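Local coordinates for small archaeal modifier protein 1 (Haloferax volcanii, PDB 3PO0) that tags substrate proteins by isopeptide attachment of its C-terminal glycine to lysines and carries sulfur for molybdenum cofactor biosynthesis, at residues E4-A9 against G77-L82; N60-G65 against A81-V86. One frame throughout, in Å; residues are numbered along the deposited sequence.

Contact 1: residues E4-A9 against G77-L82; sequences EWKLFA and GDELAL
Trp5 lies against Leu80 and Leu82, and its indole can be followed outward from the backbone. Its CB leaves the strand on the same side of the sheet as the two leucines; CG is anti to the carbonyl carbon (chi1 -77°), and the ring then swings across toward the neighbouring strand. Trp5 CE3 comes 3.5 Å from Leu80 CB, which sits over one face of the six-membered ring, 13° off its normal, a CH-pi contact. CE2 and CZ2 meet the CD1 branch of Leu80, Trp5 CE2 being 3.5 Å from Leu80 CD1. At the far rim Trp5 CZ3 is 3.7 Å from Leu82 CG, while the carbonyl O of Ala81 lies at the ring edge. NE1, also close to the CD1 branch of Leu80, gives a weak hydrogen bond to Ala33 O of helix 30-40. With an alanine in place of Trp5, Leu80 CB is likely to lose the ring face it lies on, Leu82 CG its neighbour CZ3, and a gap to open beneath helix 30-40.

The backbones pair in parallel, the short strand axes 30° apart. Leu80 N donates to Glu4 O at 2.8 Å and Lys6 N to Leu80 O at 2.7 Å, bonds that alternate along the two strands. On the opposite face, Lys6 bends at chi2, which brings Lys6 NZ to 2.9 Å from Glu4 OE1 in a salt bridge; NZ also bonds Thr19 OG1. Glu79 OE2 rests against the Lys6 methylenes but is 4.4 Å from Lys6 NZ, too far for a salt bridge. Phe8 turns its edge to Leu82 O. Parallel pairing of the first and last strands, with a helix over one face, is the centre of the ubiquitin-like beta-grasp fold.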
loop_
_atom_site.group_PDB
_atom_site.type_symbol
_atom_site.label_atom_id
_atom_site.label_comp_id
_atom_site.label_asym_id
_atom_site.label_seq_id
_atom_site.Cartn_x
_atom_site.Cartn_y
_atom_site.Cartn_z
ATOM N N GLU A 4 -5.613 0.635 7.789
ATOM C CA GLU A 4 -4.202 0.690 8.115
ATOM C C GLU A 4 -3.400 -0.145 7.159
ATOM O O GLU A 4 -3.798 -1.260 6.814
ATOM C CB GLU A 4 -3.968 0.184 9.535
ATOM C CG GLU A 4 -4.715 0.996 10.569
ATOM C CD GLU A 4 -4.322 0.651 11.980
ATOM O OE1 GLU A 4 -3.771 -0.455 12.203
ATOM O OE2 GLU A 4 -4.559 1.505 12.864
ATOM N N TRP A 5 -2.275 0.418 6.747
ATOM C CA TRP A 5 -1.284 -0.257 5.938
ATOM C C TRP A 5 -0.175 -0.802 6.816
ATOM O O TRP A 5 0.404 -0.069 7.620
ATOM C CB TRP A 5 -0.658 0.747 4.967
ATOM C CG TRP A 5 -1.514 1.088 3.784
ATOM C CD1 TRP A 5 -2.347 2.163 3.641
ATOM C CD2 TRP A 5 -1.638 0.320 2.593
ATOM N NE1 TRP A 5 -2.977 2.111 2.414
ATOM C CE2 TRP A 5 -2.551 0.986 1.754
ATOM C CE3 TRP A 5 -1.054 -0.877 2.145
ATOM C CZ2 TRP A 5 -2.906 0.496 0.500
ATOM C CZ3 TRP A 5 -1.401 -1.355 0.897
ATOM C CH2 TRP A 5 -2.318 -0.668 0.085
ATOM N N LYS A 6 0.138 -2.078 6.636
ATOM C CA LYS A 6 1.313 -2.656 7.282
ATOM C C LYS A 6 2.402 -2.762 6.229
ATOM O O LYS A 6 2.146 -3.230 5.112
ATOM C CB LYS A 6 0.976 -4.017 7.868
ATOM C CG LYS A 6 -0.273 -3.993 8.714
ATOM C CD LYS A 6 -0.160 -3.037 9.899
ATOM C CE LYS A 6 -1.490 -2.939 10.646
ATOM N NZ LYS A 6 -1.436 -2.064 11.847
ATOM N N LEU A 7 3.602 -2.310 6.580
ATOM C CA LEU A 7 4.741 -2.276 5.661
ATOM C C LEU A 7 5.832 -3.195 6.161
ATOM O O LEU A 7 5.976 -3.386 7.367
ATOM C CB LEU A 7 5.311 -0.868 5.557
ATOM C CG LEU A 7 4.279 0.214 5.202
ATOM C CD1 LEU A 7 4.906 1.610 5.125
ATOM C CD2 LEU A 7 3.571 -0.124 3.900
ATOM N N PHE A 8 6.591 -3.766 5.229
ATOM C CA PHE A 8 7.579 -4.786 5.565
ATOM C C PHE A 8 8.863 -4.602 4.799
ATOM O O PHE A 8 8.870 -3.998 3.731
ATOM C CB PHE A 8 7.017 -6.167 5.263
ATOM C CG PHE A 8 5.770 -6.455 6.009
ATOM C CD1 PHE A 8 5.822 -7.062 7.254
ATOM C CD2 PHE A 8 4.539 -6.097 5.489
ATOM C CE1 PHE A 8 4.665 -7.305 7.967
ATOM C CE2 PHE A 8 3.375 -6.323 6.202
ATOM C CZ PHE A 8 3.430 -6.939 7.438
ATOM N N ALA A 9 9.942 -5.144 5.351
ATOM C CA ALA A 9 11.243 -5.162 4.688
ATOM C C ALA A 9 11.669 -3.779 4.203
ATOM O O ALA A 9 11.578 -2.806 4.944
ATOM C CB ALA A 9 11.236 -6.164 3.534
ATOM N N GLY A 77 -11.794 -0.306 8.833
ATOM C CA GLY A 77 -11.252 -1.412 9.598
ATOM C C GLY A 77 -10.330 -2.328 8.815
ATOM O O GLY A 77 -9.735 -3.231 9.399
ATOM N N ASP A 78 -10.197 -2.098 7.506
ATOM C CA ASP A 78 -9.343 -2.952 6.687
ATOM C C ASP A 78 -7.905 -2.940 7.170
ATOM O O ASP A 78 -7.397 -1.913 7.640
ATOM C CB ASP A 78 -9.341 -2.526 5.218
ATOM C CG ASP A 78 -10.564 -3.006 4.457
ATOM O OD1 ASP A 78 -11.312 -3.855 4.979
ATOM O OD2 ASP A 78 -10.748 -2.541 3.314
ATOM N N GLU A 79 -7.250 -4.085 7.032
ATOM C CA GLU A 79 -5.815 -4.169 7.196
ATOM C C GLU A 79 -5.217 -4.467 5.833
ATOM O O GLU A 79 -5.455 -5.527 5.263
ATOM C CB GLU A 79 -5.436 -5.271 8.175
ATOM C CG GLU A 79 -3.943 -5.410 8.315
ATOM C CD GLU A 79 -3.543 -6.096 9.591
ATOM O OE1 GLU A 79 -4.387 -6.800 10.189
ATOM O OE2 GLU A 79 -2.384 -5.909 9.997
ATOM N N LEU A 80 -4.464 -3.505 5.311
ATOM C CA LEU A 80 -3.824 -3.611 4.011
ATOM C C LEU A 80 -2.343 -3.849 4.244
ATOM O O LEU A 80 -1.791 -3.394 5.238
ATOM C CB LEU A 80 -4.032 -2.310 3.218
ATOM C CG LEU A 80 -5.499 -1.865 3.182
ATOM C CD1 LEU A 80 -5.658 -0.443 2.657
ATOM C CD2 LEU A 80 -6.314 -2.846 2.361
ATOM N N ALA A 81 -1.697 -4.563 3.335
ATOM C CA ALA A 81 -0.275 -4.799 3.471
ATOM C C ALA A 81 0.436 -4.605 2.149
ATOM O O ALA A 81 -0.136 -4.843 1.085
ATOM C CB ALA A 81 -0.013 -6.194 4.002
ATOM N N LEU A 82 1.691 -4.173 2.238
ATOM C CA LEU A 82 2.571 -4.056 1.077
ATOM C C LEU A 82 3.847 -4.852 1.334
ATOM O O LEU A 82 4.562 -4.588 2.302
ATOM C CB LEU A 82 2.995 -2.605 0.853
ATOM C CG LEU A 82 2.158 -1.595 0.089
ATOM C CD1 LEU A 82 3.049 -0.397 -0.200
ATOM C CD2 LEU A 82 1.601 -2.183 -1.189
#

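Contact 2: residues N60-G65 against A81-V86; sequences NVLRNG and ALFPPV
Leu62 and Phe83 meet on one face of the sheet, where Leu62 CD1 approaches ring atom CE2 of Phe83 at 3.8 Å, the two side chains crossing at a slant. With CG anti to the carbonyl carbon (chi1 -69°), the Phe83 ring lies back over its own strand, and the carbonyl O of Asn60 comes near its plane at the edge. Directly across from Leu62, Ala81 CB is 4.2 Å from Leu62 CB. On the other face, Val61 and Leu82 run side by side in the same direction, Val61 CG2 touching Leu82 CD2 at 3.6 Å.

The backbone register sets Leu62 against Ala81 and Val61 against Leu82, and leaves the Leu62-Phe83 contact diagonal. Asn60 and Phe83 form a hydrogen-bonded antiparallel pair closed by two reciprocal bonds, Asn60 N to Phe83 O and Phe83 N to Asn60 O, both with an N-H...O angle of 169°. Leu62 and Ala81 form a second such pair, with Leu62 N 2.9 Å from Ala81 O; the non-hydrogen-bonded pair Val61 and Leu82 lies between them. In the beta-grasp sheet strand 60-63 flanks strand 79-83 on the side away from strand 2-7, with 66-67 beyond it.

Beyond the strand end a water lies 2.6 Å from Asn60 OD1 and 2.7 Å from Pro84 O, within bonding distance of both, though it may not donate to both. Farther out, the ring of Phe8 stacks with that of Phe83, and Val30 of helix 30-40 and Leu55 pack on Val61. At the other end of strand 60-63, Arg63 forms salt bridges with Asp78 and Glu72.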
loop_
_atom_site.group_PDB
_atom_site.type_symbol
_atom_site.label_atom_id
_atom_site.label_comp_id
_atom_site.label_asym_id
_atom_site.label_seq_id
_atom_site.Cartn_x
_atom_site.Cartn_y
_atom_site.Cartn_z
ATOM N N ASN A 60 3.622 -6.679 -3.827
ATOM C CA ASN A 60 2.446 -7.452 -3.439
ATOM C C ASN A 60 1.557 -6.659 -2.508
ATOM O O ASN A 60 1.982 -6.272 -1.422
ATOM C CB ASN A 60 2.836 -8.772 -2.766
ATOM C CG ASN A 60 3.585 -9.703 -3.697
ATOM O OD1 ASN A 60 4.656 -10.200 -3.358
ATOM N ND2 ASN A 60 3.026 -9.940 -4.881
ATOM N N VAL A 61 0.330 -6.411 -2.957
ATOM C CA VAL A 61 -0.678 -5.717 -2.166
ATOM C C VAL A 61 -1.704 -6.718 -1.621
ATOM O O VAL A 61 -2.258 -7.509 -2.376
ATOM C CB VAL A 61 -1.417 -4.677 -3.034
ATOM C CG1 VAL A 61 -2.338 -3.852 -2.183
ATOM C CG2 VAL A 61 -0.424 -3.776 -3.744
ATOM N N LEU A 62 -1.937 -6.694 -0.312
ATOM C CA LEU A 62 -2.951 -7.542 0.309
ATOM C C LEU A 62 -4.022 -6.695 0.970
ATOM O O LEU A 62 -3.738 -5.615 1.484
ATOM C CB LEU A 62 -2.346 -8.457 1.381
ATOM C CG LEU A 62 -1.173 -9.368 1.031
ATOM C CD1 LEU A 62 -0.929 -10.292 2.225
ATOM C CD2 LEU A 62 -1.425 -10.177 -0.232
ATOM N N ARG A 63 -5.249 -7.201 0.948
ATOM C CA ARG A 63 -6.341 -6.631 1.730
ATOM C C ARG A 63 -6.937 -7.721 2.601
ATOM O O ARG A 63 -7.429 -8.729 2.089
ATOM C CB ARG A 63 -7.415 -6.009 0.826
ATOM C CG ARG A 63 -8.584 -5.466 1.625
ATOM C CD ARG A 63 -9.762 -5.044 0.742
ATOM N NE ARG A 63 -10.903 -4.712 1.583
ATOM C CZ ARG A 63 -12.095 -5.292 1.520
ATOM N NH1 ARG A 63 -12.346 -6.223 0.608
ATOM N NH2 ARG A 63 -13.038 -4.936 2.373
ATOM N N ASN A 64 -6.840 -7.542 3.918
ATOM C CA ASN A 64 -7.326 -8.536 4.881
ATOM C C ASN A 64 -6.795 -9.932 4.613
ATOM O O ASN A 64 -7.521 -10.935 4.720
ATOM C CB ASN A 64 -8.852 -8.490 4.967
ATOM C CG ASN A 64 -9.352 -7.111 5.354
ATOM O OD1 ASN A 64 -8.755 -6.447 6.200
ATOM N ND2 ASN A 64 -10.430 -6.666 4.726
ATOM N N GLY A 65 -5.517 -9.994 4.266
ATOM C CA GLY A 65 -4.836 -11.275 4.147
ATOM C C GLY A 65 -4.805 -11.861 2.748
ATOM O O GLY A 65 -4.098 -12.849 2.504
ATOM N N ALA A 81 -1.697 -4.563 3.335
ATOM C CA ALA A 81 -0.275 -4.799 3.471
ATOM C C ALA A 81 0.436 -4.605 2.149
ATOM O O ALA A 81 -0.136 -4.843 1.085
ATOM C CB ALA A 81 -0.013 -6.194 4.002
ATOM N N LEU A 82 1.691 -4.173 2.238
ATOM C CA LEU A 82 2.571 -4.056 1.077
ATOM C C LEU A 82 3.847 -4.852 1.334
ATOM O O LEU A 82 4.562 -4.588 2.302
ATOM C CB LEU A 82 2.995 -2.605 0.853
ATOM C CG LEU A 82 2.158 -1.595 0.089
ATOM C CD1 LEU A 82 3.049 -0.397 -0.200
ATOM C CD2 LEU A 82 1.601 -2.183 -1.189
ATOM N N PHE A 83 4.126 -5.814 0.466
ATOM C CA PHE A 83 5.354 -6.598 0.553
ATOM C C PHE A 83 6.178 -6.415 -0.712
ATOM O O PHE A 83 5.649 -6.511 -1.809
ATOM C CB PHE A 83 5.041 -8.091 0.692
ATOM C CG PHE A 83 4.417 -8.478 1.998
ATOM C CD1 PHE A 83 5.206 -8.792 3.092
ATOM C CD2 PHE A 83 3.045 -8.589 2.118
ATOM C CE1 PHE A 83 4.637 -9.178 4.290
ATOM C CE2 PHE A 83 2.467 -8.974 3.320
ATOM C CZ PHE A 83 3.268 -9.268 4.405
ATOM N N PRO A 84 7.482 -6.158 -0.558
ATOM C CA PRO A 84 8.423 -6.108 -1.679
ATOM C C PRO A 84 8.929 -7.505 -2.015
ATOM O O PRO A 84 8.770 -8.418 -1.211
ATOM C CB PRO A 84 9.572 -5.275 -1.112
ATOM C CG PRO A 84 9.574 -5.602 0.340
ATOM C CD PRO A 84 8.124 -5.820 0.724
ATOM N N PRO A 85 9.547 -7.675 -3.192
ATOM C CA PRO A 85 10.212 -8.950 -3.469
ATOM C C PRO A 85 11.504 -9.048 -2.659
ATOM O O PRO A 85 12.018 -8.021 -2.216
ATOM C CB PRO A 85 10.524 -8.857 -4.963
ATOM C CG PRO A 85 10.649 -7.395 -5.221
ATOM C CD PRO A 85 9.639 -6.741 -4.329
ATOM N N VAL A 86 12.018 -10.257 -2.461
ATOM C CA VAL A 86 13.261 -10.434 -1.718
ATOM C C VAL A 86 14.469 -10.079 -2.581
ATOM O O VAL A 86 14.401 -10.138 -3.807
ATOM C CB VAL A 86 13.411 -11.871 -1.177
ATOM C CG1 VAL A 86 12.329 -12.166 -0.149
ATOM C CG2 VAL A 86 13.361 -12.877 -2.313
HETATM O O HOH W 1 6.896 -10.187 -1.974
#

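In the fold
Contacts 1 and 2 lie on the two sides of strand 79-83, their centres 7 Å apart, and share Ala81 and Leu82. Strand 2-7 pairs with it in parallel and strand 60-63 antiparallel, so these three are consecutive in the mixed sheet, although 2-7 opens the chain and 60-63 comes late, with helices 9-15, 30-40 and 45-48 between them. The contacts also touch directly: Asn64 N probably hydrogen-bonds Glu79 O at 2.8 Å, and Leu80 packs on Arg63. Strand 79-83 is thus held on both sides in the sheet just before the C-terminal tail, whose final glycine is the residue joined to target lysines.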